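Local atomic coordinates of beta-galactosidase BgaB (Bifidobacterium adolescentis, PDB entry 5VYM), a protein that hydrolyses terminal non-reducing beta-D-galactose residues from beta-galactosides, acting best on beta1-4-linked galactobiose and galactooligosaccharides that contain this linkage. Residues His4-Ile9 and Ser60-Val65; Leu10-Ser15 and Pro67-Leu72; Tyr56-Tyr61 and Gln78-Phe83. All blocks are in the same frame, centred on the assembly; numbering follows the deposited sequence.

In the fold
All three contacts belong to the trimerisation domain, one part of this family 42 glycosidase, in the region built on a four-stranded parallel sheet ordered 50-53, 7-11, 63-66, 89-93. Interaction 1 joins the two central strands. Interaction 2 continues from their C-terminal ends, its centre about 16 Å from that of interaction 1, and along the chain the segments of the two alternate. Interaction 3, centred about 10 Å from interaction 1 and 15 Å from interaction 2, packs the loop before strand 63-66 against helix 74-85 and shares Ser60 and Tyr61 with interaction 1. Val64, Leu10 and Trp58 tie the three together, so the sheet, the C-terminal ends of its strands and one covering helix are joined by side-chain packing.

Interaction 1: His4-Ile9 and Ser60-Val65; sequences HSDTAI and SYKTVV
Ser60 meets His4 just before the N-terminal ends of a parallel strand pair, 7-9 beside 63-65, the two central strands of a flavodoxin-like sheet. Ser60 OG lies near the plane of the imidazole, at its edge, and hydrogen-bonds His4 NE2 at 3.1 Å; at the other ring nitrogen, ND1 donates to Ser5 O of its own segment. Held by both nitrogens, the imidazole stacks face to face on Tyr61, the planes 21° apart and the centroids of the His4 and Tyr61 rings separated by 4.1 Å. CG of His4 sits between its backbone N and carbonyl carbon (chi1 51°), which folds the ring back over the tyrosine. Against the opposite face of Tyr61 presses the methyl of Ala8, a CH-pi contact with CB 3.5 Å from the ring centroid and almost on the normal, so the phenol is sandwiched; its hydroxyl bonds to Asp50 of strand 50-53.

Lys62 comes just before the ladder. Its N shares Asp6 O with Thr63 N, so one carbonyl grips two successive amides, while its aliphatic chain runs alongside the Asp6 carboxylate, Lys62 CD 3.6 Å from Asp6 OD1. Thr63 O in turn accepts from Ala8 N at 2.9 Å. On the face that carries Thr7 and Ile9, Thr63 lies side by side with Thr7, and its hydroxyl bonds to Arg89. Val64, on the Ala8 face, looks toward helix 74-85. At Val65, N donates in the carbonyl plane to Ala8 O, and CG2 touches Thr7 CG2 at 4.0 Å.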
ATOM      1  N   HIS B   4      19.834   9.805 -18.525  1.00 71.81           N
ATOM      2  CA  HIS B   4      19.236  10.918 -17.806  1.00 56.64           C
ATOM      3  C   HIS B   4      19.663  10.882 -16.338  1.00 54.37           C
ATOM      4  O   HIS B   4      20.554  10.122 -15.943  1.00 56.58           O
ATOM      5  CB  HIS B   4      17.711  10.888 -17.959  1.00 55.82           C
ATOM      6  CG  HIS B   4      17.092   9.561 -17.642  1.00 64.46           C
ATOM      7  ND1 HIS B   4      17.122   9.004 -16.381  1.00 67.66           N
ATOM      8  CD2 HIS B   4      16.418   8.684 -18.423  1.00 65.86           C
ATOM      9  CE1 HIS B   4      16.497   7.840 -16.400  1.00 62.97           C
ATOM     10  NE2 HIS B   4      16.060   7.622 -17.627  1.00 67.65           N
ATOM     11  N   SER B   5      19.021  11.715 -15.526  1.00 50.12           N
ATOM     12  CA  SER B   5      19.336  11.807 -14.111  1.00 43.94           C
ATOM     13  C   SER B   5      18.733  10.633 -13.341  1.00 46.64           C
ATOM     14  O   SER B   5      17.875   9.898 -13.837  1.00 50.04           O
ATOM     15  CB  SER B   5      18.830  13.131 -13.538  1.00 39.96           C
ATOM     16  OG  SER B   5      18.900  13.135 -12.120  1.00 37.29           O
ATOM     17  N   ASP B   6      19.201  10.460 -12.103  1.00 42.57           N
ATOM     18  CA  ASP B   6      18.625   9.458 -11.215  1.00 36.13           C
ATOM     19  C   ASP B   6      17.303   9.906 -10.609  1.00 37.35           C
ATOM     20  O   ASP B   6      16.502   9.055 -10.206  1.00 38.83           O
ATOM     21  CB  ASP B   6      19.600   9.116 -10.086  1.00 46.83           C
ATOM     22  CG  ASP B   6      20.746   8.238 -10.545  1.00 59.00           C
ATOM     23  OD1 ASP B   6      20.586   7.527 -11.559  1.00 67.85           O
ATOM     24  OD2 ASP B   6      21.806   8.253  -9.885  1.00 62.13           O
ATOM     25  N   THR B   7      17.058  11.212 -10.543  1.00 31.87           N
ATOM     26  CA  THR B   7      15.896  11.769  -9.865  1.00 36.41           C
ATOM     27  C   THR B   7      15.012  12.495 -10.867  1.00 38.05           C
ATOM     28  O   THR B   7      15.507  13.260 -11.700  1.00 42.25           O
ATOM     29  CB  THR B   7      16.322  12.730  -8.751  1.00 40.62           C
ATOM     30  OG1 THR B   7      17.241  12.070  -7.873  1.00 42.13           O
ATOM     31  CG2 THR B   7      15.108  13.198  -7.956  1.00 37.89           C
ATOM     32  N   ALA B   8      13.707  12.257 -10.777  1.00 39.44           N
ATOM     33  CA  ALA B   8      12.716  12.942 -11.595  1.00 34.52           C
ATOM     34  C   ALA B   8      11.740  13.674 -10.687  1.00 32.73           C
ATOM     35  O   ALA B   8      11.157  13.072  -9.780  1.00 36.17           O
ATOM     36  CB  ALA B   8      11.962  11.960 -12.497  1.00 24.64           C
ATOM     37  N   ILE B   9      11.578  14.970 -10.923  1.00 31.92           N
ATOM     38  CA  ILE B   9      10.554  15.761 -10.251  1.00 26.85           C
ATOM     39  C   ILE B   9       9.326  15.779 -11.149  1.00 30.01           C
ATOM     40  O   ILE B   9       9.377  16.288 -12.274  1.00 32.76           O
ATOM     41  CB  ILE B   9      11.052  17.181  -9.955  1.00 31.86           C
ATOM     42  CG1 ILE B   9      12.308  17.125  -9.085  1.00 36.60           C
ATOM     43  CG2 ILE B   9       9.960  17.998  -9.279  1.00 39.12           C
ATOM     44  CD1 ILE B   9      12.929  18.473  -8.821  1.00 33.69           C
ATOM     45  N   SER B  60      12.134   4.323 -15.240  1.00 38.92           N
ATOM     46  CA  SER B  60      13.574   4.111 -15.314  1.00 43.29           C
ATOM     47  C   SER B  60      14.357   4.972 -14.330  1.00 39.97           C
ATOM     48  O   SER B  60      15.555   4.735 -14.147  1.00 42.51           O
ATOM     49  CB  SER B  60      14.070   4.377 -16.739  1.00 42.31           C
ATOM     50  OG  SER B  60      13.702   5.676 -17.175  1.00 51.97           O
ATOM     51  N   TYR B  61      13.724   5.958 -13.702  1.00 34.85           N
ATOM     52  CA  TYR B  61      14.408   6.758 -12.699  1.00 33.98           C
ATOM     53  C   TYR B  61      14.546   5.974 -11.397  1.00 37.68           C
ATOM     54  O   TYR B  61      13.853   4.981 -11.159  1.00 46.56           O
ATOM     55  CB  TYR B  61      13.657   8.067 -12.444  1.00 31.52           C
ATOM     56  CG  TYR B  61      13.787   9.081 -13.558  1.00 31.97           C
ATOM     57  CD1 TYR B  61      12.938   9.050 -14.656  1.00 33.12           C
ATOM     58  CD2 TYR B  61      14.758  10.072 -13.510  1.00 37.12           C
ATOM     59  CE1 TYR B  61      13.054   9.976 -15.676  1.00 32.98           C
ATOM     60  CE2 TYR B  61      14.883  11.002 -14.525  1.00 37.43           C
ATOM     61  CZ  TYR B  61      14.029  10.949 -15.606  1.00 38.16           C
ATOM     62  OH  TYR B  61      14.149  11.872 -16.619  1.00 39.14           O
ATOM     63  N   LYS B  62      15.463   6.432 -10.547  1.00 31.42           N
ATOM     64  CA  LYS B  62      15.663   5.786  -9.257  1.00 33.70           C
ATOM     65  C   LYS B  62      14.879   6.457  -8.139  1.00 35.18           C
ATOM     66  O   LYS B  62      14.428   5.775  -7.212  1.00 36.35           O
ATOM     67  CB  LYS B  62      17.152   5.770  -8.901  1.00 32.95           C
ATOM     68  CG  LYS B  62      18.007   4.961  -9.861  1.00 40.36           C
ATOM     69  CD  LYS B  62      19.436   4.852  -9.360  1.00 53.40           C
ATOM     70  CE  LYS B  62      20.296   4.036 -10.311  1.00 61.94           C
ATOM     71  NZ  LYS B  62      19.709   2.692 -10.561  1.00 72.96           N
ATOM     72  N   THR B  63      14.702   7.773  -8.210  1.00 31.42           N
ATOM     73  CA  THR B  63      13.952   8.530  -7.221  1.00 26.08           C
ATOM     74  C   THR B  63      12.960   9.432  -7.937  1.00 34.14           C
ATOM     75  O   THR B  63      13.274  10.012  -8.981  1.00 37.84           O
ATOM     76  CB  THR B  63      14.884   9.363  -6.334  1.00 31.08           C
ATOM     77  OG1 THR B  63      15.776   8.490  -5.630  1.00 42.98           O
ATOM     78  CG2 THR B  63      14.087  10.181  -5.323  1.00 27.88           C
ATOM     79  N   VAL B  64      11.759   9.538  -7.376  1.00 31.38           N
ATOM     80  CA  VAL B  64      10.687  10.351  -7.935  1.00 33.72           C
ATOM     81  C   VAL B  64      10.173  11.274  -6.838  1.00 35.14           C
ATOM     82  O   VAL B  64       9.935  10.830  -5.708  1.00 35.64           O
ATOM     83  CB  VAL B  64       9.560   9.470  -8.507  1.00 33.05           C
ATOM     84  CG1 VAL B  64       8.209  10.096  -8.279  1.00 52.46           C
ATOM     85  CG2 VAL B  64       9.791   9.224  -9.990  1.00 31.01           C
ATOM     86  N   VAL B  65      10.025  12.558  -7.162  1.00 30.84           N
ATOM     87  CA  VAL B  65       9.623  13.584  -6.204  1.00 35.17           C
ATOM     88  C   VAL B  65       8.309  14.194  -6.669  1.00 34.79           C
ATOM     89  O   VAL B  65       8.171  14.557  -7.843  1.00 40.60           O
ATOM     90  CB  VAL B  65      10.703  14.670  -6.047  1.00 34.45           C
ATOM     91  CG1 VAL B  65      10.251  15.738  -5.064  1.00 28.53           C
ATOM     92  CG2 VAL B  65      12.023  14.053  -5.603  1.00 35.37           C
TER

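Interaction 2: Leu10-Ser15 and Pro67-Leu72; sequences LFSAES and PTVLIL
Ser15, in the first turn of helix 13-20, lies beside Ile71 with their CA atoms 5.1 Å apart, whereas the CA atoms of Leu10 and Pro67 are 7.6 Å apart near the ends of the neighbouring strands; between these points the 67-72 loop makes an inverse gamma turn centred on Val69.

The polar centre is the Ser15 hydroxyl. With chi1 at -60°, OG stands beside its own backbone N and faces the loop, where it accepts from Ile71 N at 2.9 Å in a nearly straight bond (164°). Ser12 OG, from the residue at the N-cap position of the helix, is hydrogen-bonded to the same oxygen, 2.9 Å from Ser15 OG. A water extends the chain: it sits 2.8 Å from Ser12 OG and donates to Ile71 O, so that both the N-H and the C=O of Ile71 are connected to the two serines.

Apolar groups flank this network. Val69 CG1, anti to its backbone N, lies against both serines, 3.8 Å from Ser12 CB and beside Ser15 OG. Ile71 CG1 rests over the helix backbone, 3.7 Å from Glu14 O, and Pro67 CD approaches Leu10 O. With alanine in place of Ser15, the Ile71 N-H would probably lose its acceptor, and with it this tie between loop and helix, while Ser12 OG would keep only the water link to Ile71 O among the bonds described.

Around the contact, His31 of helix 31-44 bonds to Ser12 N and Pro67 O. Two adjoining parallel strands whose following segments meet beyond their C-terminal ends, one entering a helix with Ser12 at the N-cap position, are typical of a flavodoxin-like alpha/beta sheet, consistent with the class I glutaminase-like clan of this domain.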
ATOM      1  N   LEU B  10       8.226  15.212 -10.663  1.00 30.96           N
ATOM      2  CA  LEU B  10       7.043  15.031 -11.490  1.00 28.45           C
ATOM      3  C   LEU B  10       6.215  16.305 -11.543  1.00 33.84           C
ATOM      4  O   LEU B  10       6.011  16.977 -10.527  1.00 33.91           O
ATOM      5  CB  LEU B  10       6.193  13.877 -10.963  1.00 22.38           C
ATOM      6  CG  LEU B  10       6.907  12.531 -10.834  1.00 29.59           C
ATOM      7  CD1 LEU B  10       5.895  11.433 -10.562  1.00 28.67           C
ATOM      8  CD2 LEU B  10       7.728  12.223 -12.079  1.00 23.71           C
ATOM      9  N   PHE B  11       5.734  16.632 -12.740  1.00 30.03           N
ATOM     10  CA  PHE B  11       4.909  17.810 -12.971  1.00 30.50           C
ATOM     11  C   PHE B  11       3.509  17.380 -13.385  1.00 31.76           C
ATOM     12  O   PHE B  11       3.346  16.614 -14.342  1.00 35.66           O
ATOM     13  CB  PHE B  11       5.524  18.712 -14.043  1.00 34.55           C
ATOM     14  CG  PHE B  11       4.615  19.816 -14.496  1.00 40.84           C
ATOM     15  CD1 PHE B  11       4.269  20.843 -13.633  1.00 38.70           C
ATOM     16  CD2 PHE B  11       4.106  19.827 -15.784  1.00 42.97           C
ATOM     17  CE1 PHE B  11       3.429  21.861 -14.043  1.00 41.07           C
ATOM     18  CE2 PHE B  11       3.265  20.844 -16.203  1.00 52.39           C
ATOM     19  CZ  PHE B  11       2.927  21.862 -15.331  1.00 47.36           C
ATOM     20  N   SER B  12       2.506  17.877 -12.666  1.00 21.32           N
ATOM     21  CA  SER B  12       1.101  17.587 -12.934  1.00 27.99           C
ATOM     22  C   SER B  12       0.421  18.875 -13.379  1.00 32.78           C
ATOM     23  O   SER B  12       0.252  19.800 -12.578  1.00 36.35           O
ATOM     24  CB  SER B  12       0.418  17.008 -11.699  1.00 33.17           C
ATOM     25  OG  SER B  12      -0.990  16.995 -11.858  1.00 42.25           O
ATOM     26  N   ALA B  13       0.035  18.933 -14.656  1.00 32.12           N
ATOM     27  CA  ALA B  13      -0.648  20.117 -15.168  1.00 38.95           C
ATOM     28  C   ALA B  13      -1.969  20.348 -14.446  1.00 37.17           C
ATOM     29  O   ALA B  13      -2.328  21.493 -14.144  1.00 35.59           O
ATOM     30  CB  ALA B  13      -0.875  19.983 -16.674  1.00 26.37           C
ATOM     31  N   GLU B  14      -2.705  19.272 -14.157  1.00 32.88           N
ATOM     32  CA  GLU B  14      -3.961  19.412 -13.429  1.00 32.12           C
ATOM     33  C   GLU B  14      -3.733  20.009 -12.046  1.00 39.37           C
ATOM     34  O   GLU B  14      -4.536  20.822 -11.573  1.00 43.20           O
ATOM     35  CB  GLU B  14      -4.664  18.055 -13.322  1.00 34.15           C
ATOM     36  CG  GLU B  14      -5.113  17.468 -14.655  1.00 51.76           C
ATOM     37  CD  GLU B  14      -4.031  16.648 -15.335  1.00 66.77           C
ATOM     38  OE1 GLU B  14      -4.379  15.748 -16.130  1.00 72.88           O
ATOM     39  OE2 GLU B  14      -2.836  16.896 -15.073  1.00 66.14           O
ATOM     40  N   SER B  15      -2.639  19.623 -11.384  1.00 39.08           N
ATOM     41  CA  SER B  15      -2.328  20.200 -10.079  1.00 37.59           C
ATOM     42  C   SER B  15      -2.012  21.687 -10.197  1.00 37.98           C
ATOM     43  O   SER B  15      -2.359  22.474  -9.307  1.00 32.82           O
ATOM     44  CB  SER B  15      -1.160  19.451  -9.434  1.00 34.47           C
ATOM     45  OG  SER B  15      -1.479  18.084  -9.242  1.00 42.73           O
ATOM     46  N   PRO B  67       6.176  17.298  -5.579  1.00 27.90           N
ATOM     47  CA  PRO B  67       5.959  18.490  -4.755  1.00 33.04           C
ATOM     48  C   PRO B  67       4.647  19.190  -5.075  1.00 34.40           C
ATOM     49  O   PRO B  67       4.474  19.720  -6.177  1.00 43.78           O
ATOM     50  CB  PRO B  67       7.164  19.370  -5.104  1.00 34.25           C
ATOM     51  CG  PRO B  67       7.600  18.907  -6.496  1.00 38.68           C
ATOM     52  CD  PRO B  67       6.857  17.633  -6.840  1.00 31.07           C
ATOM     53  N   THR B  68       3.725  19.198  -4.111  1.00 37.63           N
ATOM     54  CA  THR B  68       2.405  19.808  -4.274  1.00 40.10           C
ATOM     55  C   THR B  68       1.711  19.273  -5.527  1.00 37.23           C
ATOM     56  O   THR B  68       1.190  20.019  -6.359  1.00 39.42           O
ATOM     57  CB  THR B  68       2.505  21.339  -4.297  1.00 45.40           C
ATOM     58  OG1 THR B  68       3.424  21.768  -3.285  1.00 44.56           O
ATOM     59  CG2 THR B  68       1.145  21.981  -4.023  1.00 35.59           C
ATOM     60  N   VAL B  69       1.727  17.951  -5.669  1.00 35.97           N
ATOM     61  CA  VAL B  69       0.955  17.280  -6.725  1.00 31.14           C
ATOM     62  C   VAL B  69      -0.431  17.050  -6.134  1.00 35.91           C
ATOM     63  O   VAL B  69      -0.778  15.969  -5.652  1.00 45.91           O
ATOM     64  CB  VAL B  69       1.628  15.991  -7.206  1.00 38.68           C
ATOM     65  CG1 VAL B  69       0.805  15.333  -8.307  1.00 30.14           C
ATOM     66  CG2 VAL B  69       3.033  16.291  -7.704  1.00 39.20           C
ATOM     67  N   LEU B  70      -1.241  18.111  -6.158  1.00 32.54           N
ATOM     68  CA  LEU B  70      -2.533  18.081  -5.477  1.00 38.00           C
ATOM     69  C   LEU B  70      -3.463  17.041  -6.086  1.00 37.55           C
ATOM     70  O   LEU B  70      -4.193  16.352  -5.363  1.00 37.74           O
ATOM     71  CB  LEU B  70      -3.181  19.466  -5.525  1.00 44.68           C
ATOM     72  CG  LEU B  70      -2.515  20.557  -4.689  1.00 54.91           C
ATOM     73  CD1 LEU B  70      -2.450  21.854  -5.473  1.00 65.75           C
ATOM     74  CD2 LEU B  70      -3.271  20.754  -3.385  1.00 54.38           C
ATOM     75  N   ILE B  71      -3.455  16.914  -7.409  1.00 30.58           N
ATOM     76  CA  ILE B  71      -4.337  15.994  -8.114  1.00 35.86           C
ATOM     77  C   ILE B  71      -3.575  14.700  -8.358  1.00 38.01           C
ATOM     78  O   ILE B  71      -2.562  14.691  -9.068  1.00 42.12           O
ATOM     79  CB  ILE B  71      -4.837  16.594  -9.436  1.00 38.00           C
ATOM     80  CG1 ILE B  71      -5.262  18.052  -9.243  1.00 44.98           C
ATOM     81  CG2 ILE B  71      -5.989  15.769  -9.987  1.00 31.51           C
ATOM     82  CD1 ILE B  71      -6.463  18.230  -8.350  1.00 46.62           C
ATOM     83  N   LEU B  72      -4.056  13.610  -7.765  1.00 33.30           N
ATOM     84  CA  LEU B  72      -3.501  12.280  -7.988  1.00 30.52           C
ATOM     85  C   LEU B  72      -4.652  11.316  -8.214  1.00 34.12           C
ATOM     86  O   LEU B  72      -5.459  11.085  -7.308  1.00 37.91           O
ATOM     87  CB  LEU B  72      -2.646  11.819  -6.806  1.00 33.57           C
ATOM     88  CG  LEU B  72      -1.131  11.989  -6.920  1.00 42.50           C
ATOM     89  CD1 LEU B  72      -0.434  11.254  -5.785  1.00 38.41           C
ATOM     90  CD2 LEU B  72      -0.630  11.501  -8.270  1.00 43.58           C
TER
HETATM   91  O   HOH W   1      -2.546  14.610 -11.813  1.00 39.23           O

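Interaction 3: Tyr56-Tyr61 and Gln78-Phe83; sequences YDWSSY and QRLADF
Arg79 turns one face of its guanidinium to the Trp58 indole, the two planes only 26° apart, and donates from its edge to the backbone beyond. NH2 hangs 3.2 Å above the indole plane, offset toward the rim, and reaches Tyr56 O at 2.7 Å; that oxygen is in the guanidinium plane, yet the donor stands 37° out of the Tyr56 carbonyl plane and the bond is bent (137°). A bend at chi3 turns the end of the arginine across the ring. Its NH1 has outside partners, a salt bridge with Asp76 and the carbonyl of Leu54, which Trp58 NE1 also uses.

This is helix 74-85 packing on the loop that leads into strand 63-66 of the flavodoxin-like parallel sheet, the loop folding through a type I turn from Trp58 to Tyr61 and an Asx turn at Asp57.

Trp58 also points its six-membered edge at the face of Phe83 in a T-shaped pair, centroids of the two rings 5.4 Å apart. Leu80 CD2 touches Trp58 CH2 at 3.6 Å. Phe83 in turn aims its rim at the loop carbonyls, CE2 lying 3.2 Å from Tyr61 O and 3.7 Å from Ser59 O.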
ATOM      1  N   TYR B  56       4.202  10.795 -18.130  1.00 41.92           N
ATOM      2  CA  TYR B  56       5.252  10.121 -18.877  1.00 42.13           C
ATOM      3  C   TYR B  56       5.768   8.903 -18.113  1.00 42.90           C
ATOM      4  O   TYR B  56       5.458   8.687 -16.939  1.00 41.77           O
ATOM      5  CB  TYR B  56       6.401  11.082 -19.184  1.00 48.38           C
ATOM      6  CG  TYR B  56       6.099  12.084 -20.279  1.00 54.75           C
ATOM      7  CD1 TYR B  56       7.060  12.995 -20.697  1.00 65.60           C
ATOM      8  CD2 TYR B  56       4.854  12.120 -20.894  1.00 52.69           C
ATOM      9  CE1 TYR B  56       6.791  13.913 -21.697  1.00 63.14           C
ATOM     10  CE2 TYR B  56       4.575  13.034 -21.892  1.00 57.31           C
ATOM     11  CZ  TYR B  56       5.547  13.927 -22.290  1.00 63.31           C
ATOM     12  OH  TYR B  56       5.273  14.838 -23.284  1.00 75.09           O
ATOM     13  N   ASP B  57       6.572   8.099 -18.806  1.00 42.52           N
ATOM     14  CA  ASP B  57       7.135   6.870 -18.249  1.00 43.38           C
ATOM     15  C   ASP B  57       8.412   7.220 -17.495  1.00 48.28           C
ATOM     16  O   ASP B  57       9.487   7.337 -18.089  1.00 54.38           O
ATOM     17  CB  ASP B  57       7.401   5.856 -19.357  1.00 45.17           C
ATOM     18  CG  ASP B  57       7.965   4.545 -18.837  1.00 48.36           C
ATOM     19  OD1 ASP B  57       7.929   4.315 -17.610  1.00 49.31           O
ATOM     20  OD2 ASP B  57       8.449   3.742 -19.662  1.00 55.92           O
ATOM     21  N   TRP B  58       8.299   7.381 -16.176  1.00 38.98           N
ATOM     22  CA  TRP B  58       9.446   7.646 -15.318  1.00 35.80           C
ATOM     23  C   TRP B  58       9.883   6.413 -14.536  1.00 35.84           C
ATOM     24  O   TRP B  58      10.540   6.546 -13.499  1.00 33.76           O
ATOM     25  CB  TRP B  58       9.139   8.798 -14.360  1.00 35.04           C
ATOM     26  CG  TRP B  58       7.715   8.840 -13.899  1.00 35.41           C
ATOM     27  CD1 TRP B  58       6.736   9.675 -14.350  1.00 32.94           C
ATOM     28  CD2 TRP B  58       7.107   8.011 -12.900  1.00 33.55           C
ATOM     29  NE1 TRP B  58       5.556   9.420 -13.694  1.00 32.59           N
ATOM     30  CE2 TRP B  58       5.758   8.404 -12.797  1.00 33.30           C
ATOM     31  CE3 TRP B  58       7.572   6.978 -12.081  1.00 29.84           C
ATOM     32  CZ2 TRP B  58       4.869   7.800 -11.910  1.00 26.67           C
ATOM     33  CZ3 TRP B  58       6.689   6.380 -11.202  1.00 31.48           C
ATOM     34  CH2 TRP B  58       5.353   6.792 -11.123  1.00 26.39           C
ATOM     35  N   SER B  59       9.534   5.217 -15.016  1.00 34.43           N
ATOM     36  CA  SER B  59       9.888   3.991 -14.310  1.00 47.36           C
ATOM     37  C   SER B  59      11.389   3.731 -14.305  1.00 38.50           C
ATOM     38  O   SER B  59      11.871   2.987 -13.445  1.00 38.33           O
ATOM     39  CB  SER B  59       9.160   2.799 -14.932  1.00 42.35           C
ATOM     40  OG  SER B  59       9.539   2.622 -16.286  1.00 37.27           O
ATOM     41  N   SER B  60      12.134   4.323 -15.240  1.00 38.92           N
ATOM     42  CA  SER B  60      13.574   4.111 -15.314  1.00 43.29           C
ATOM     43  C   SER B  60      14.357   4.972 -14.330  1.00 39.97           C
ATOM     44  O   SER B  60      15.555   4.735 -14.147  1.00 42.51           O
ATOM     45  CB  SER B  60      14.070   4.377 -16.739  1.00 42.31           C
ATOM     46  OG  SER B  60      13.702   5.676 -17.175  1.00 51.97           O
ATOM     47  N   TYR B  61      13.724   5.958 -13.702  1.00 34.85           N
ATOM     48  CA  TYR B  61      14.408   6.758 -12.699  1.00 33.98           C
ATOM     49  C   TYR B  61      14.546   5.974 -11.397  1.00 37.68           C
ATOM     50  O   TYR B  61      13.853   4.981 -11.159  1.00 46.56           O
ATOM     51  CB  TYR B  61      13.657   8.067 -12.444  1.00 31.52           C
ATOM     52  CG  TYR B  61      13.787   9.081 -13.558  1.00 31.97           C
ATOM     53  CD1 TYR B  61      12.938   9.050 -14.656  1.00 33.12           C
ATOM     54  CD2 TYR B  61      14.758  10.072 -13.510  1.00 37.12           C
ATOM     55  CE1 TYR B  61      13.054   9.976 -15.676  1.00 32.98           C
ATOM     56  CE2 TYR B  61      14.883  11.002 -14.525  1.00 37.43           C
ATOM     57  CZ  TYR B  61      14.029  10.949 -15.606  1.00 38.16           C
ATOM     58  OH  TYR B  61      14.149  11.872 -16.619  1.00 39.14           O
ATOM     59  N   GLN B  78      -1.326   4.209  -7.934  1.00 34.91           N
ATOM     60  CA  GLN B  78      -0.909   2.826  -8.142  1.00 31.96           C
ATOM     61  C   GLN B  78       0.433   2.757  -8.862  1.00 36.57           C
ATOM     62  O   GLN B  78       1.250   1.874  -8.578  1.00 37.95           O
ATOM     63  CB  GLN B  78      -1.983   2.071  -8.928  1.00 29.45           C
ATOM     64  CG  GLN B  78      -1.674   0.599  -9.156  1.00 28.94           C
ATOM     65  CD  GLN B  78      -1.599  -0.186  -7.864  1.00 35.73           C
ATOM     66  OE1 GLN B  78      -2.471  -0.074  -7.003  1.00 40.37           O
ATOM     67  NE2 GLN B  78      -0.547  -0.983  -7.716  1.00 44.73           N
ATOM     68  N   ARG B  79       0.679   3.679  -9.798  1.00 22.99           N
ATOM     69  CA  ARG B  79       1.966   3.699 -10.489  1.00 28.61           C
ATOM     70  C   ARG B  79       3.106   3.983  -9.521  1.00 34.51           C
ATOM     71  O   ARG B  79       4.191   3.403  -9.640  1.00 31.54           O
ATOM     72  CB  ARG B  79       1.950   4.734 -11.614  1.00 31.56           C
ATOM     73  CG  ARG B  79       1.051   4.381 -12.789  1.00 32.38           C
ATOM     74  CD  ARG B  79       0.991   5.529 -13.784  1.00 29.31           C
ATOM     75  NE  ARG B  79       2.296   5.803 -14.381  1.00 21.12           N
ATOM     76  CZ  ARG B  79       2.652   6.979 -14.888  1.00 31.24           C
ATOM     77  NH1 ARG B  79       1.804   7.999 -14.859  1.00 29.18           N
ATOM     78  NH2 ARG B  79       3.858   7.139 -15.413  1.00 34.30           N
ATOM     79  N   LEU B  80       2.878   4.876  -8.554  1.00 27.40           N
ATOM     80  CA  LEU B  80       3.891   5.139  -7.537  1.00 30.83           C
ATOM     81  C   LEU B  80       4.118   3.917  -6.656  1.00 31.51           C
ATOM     82  O   LEU B  80       5.262   3.590  -6.322  1.00 29.32           O
ATOM     83  CB  LEU B  80       3.484   6.340  -6.684  1.00 26.05           C
ATOM     84  CG  LEU B  80       3.452   7.707  -7.368  1.00 27.28           C
ATOM     85  CD1 LEU B  80       2.844   8.739  -6.437  1.00 24.44           C
ATOM     86  CD2 LEU B  80       4.850   8.124  -7.791  1.00 25.96           C
ATOM     87  N   ALA B  81       3.038   3.230  -6.272  1.00 34.10           N
ATOM     88  CA  ALA B  81       3.178   2.047  -5.429  1.00 34.88           C
ATOM     89  C   ALA B  81       3.933   0.941  -6.155  1.00 33.20           C
ATOM     90  O   ALA B  81       4.808   0.292  -5.570  1.00 35.36           O
ATOM     91  CB  ALA B  81       1.805   1.556  -4.977  1.00 33.89           C
ATOM     92  N   ASP B  82       3.607   0.710  -7.429  1.00 33.85           N
ATOM     93  CA  ASP B  82       4.358  -0.262  -8.218  1.00 34.82           C
ATOM     94  C   ASP B  82       5.814   0.160  -8.362  1.00 36.31           C
ATOM     95  O   ASP B  82       6.725  -0.670  -8.248  1.00 38.06           O
ATOM     96  CB  ASP B  82       3.717  -0.436  -9.596  1.00 35.01           C
ATOM     97  CG  ASP B  82       2.398  -1.186  -9.538  1.00 47.43           C
ATOM     98  OD1 ASP B  82       2.317  -2.194  -8.806  1.00 52.02           O
ATOM     99  OD2 ASP B  82       1.443  -0.764 -10.224  1.00 55.92           O
ATOM    100  N   PHE B  83       6.050   1.448  -8.611  1.00 39.23           N
ATOM    101  CA  PHE B  83       7.413   1.947  -8.756  1.00 36.35           C
ATOM    102  C   PHE B  83       8.206   1.758  -7.468  1.00 41.56           C
ATOM    103  O   PHE B  83       9.362   1.322  -7.495  1.00 47.64           O
ATOM    104  CB  PHE B  83       7.376   3.421  -9.168  1.00 32.65           C
ATOM    105  CG  PHE B  83       8.720   4.088  -9.181  1.00 29.15           C
ATOM    106  CD1 PHE B  83       9.140   4.851  -8.104  1.00 26.92           C
ATOM    107  CD2 PHE B  83       9.560   3.962 -10.275  1.00 28.88           C
ATOM    108  CE1 PHE B  83      10.376   5.471  -8.113  1.00 23.89           C
ATOM    109  CE2 PHE B  83      10.795   4.580 -10.292  1.00 30.19           C
ATOM    110  CZ  PHE B  83      11.204   5.336  -9.209  1.00 23.83           C
TER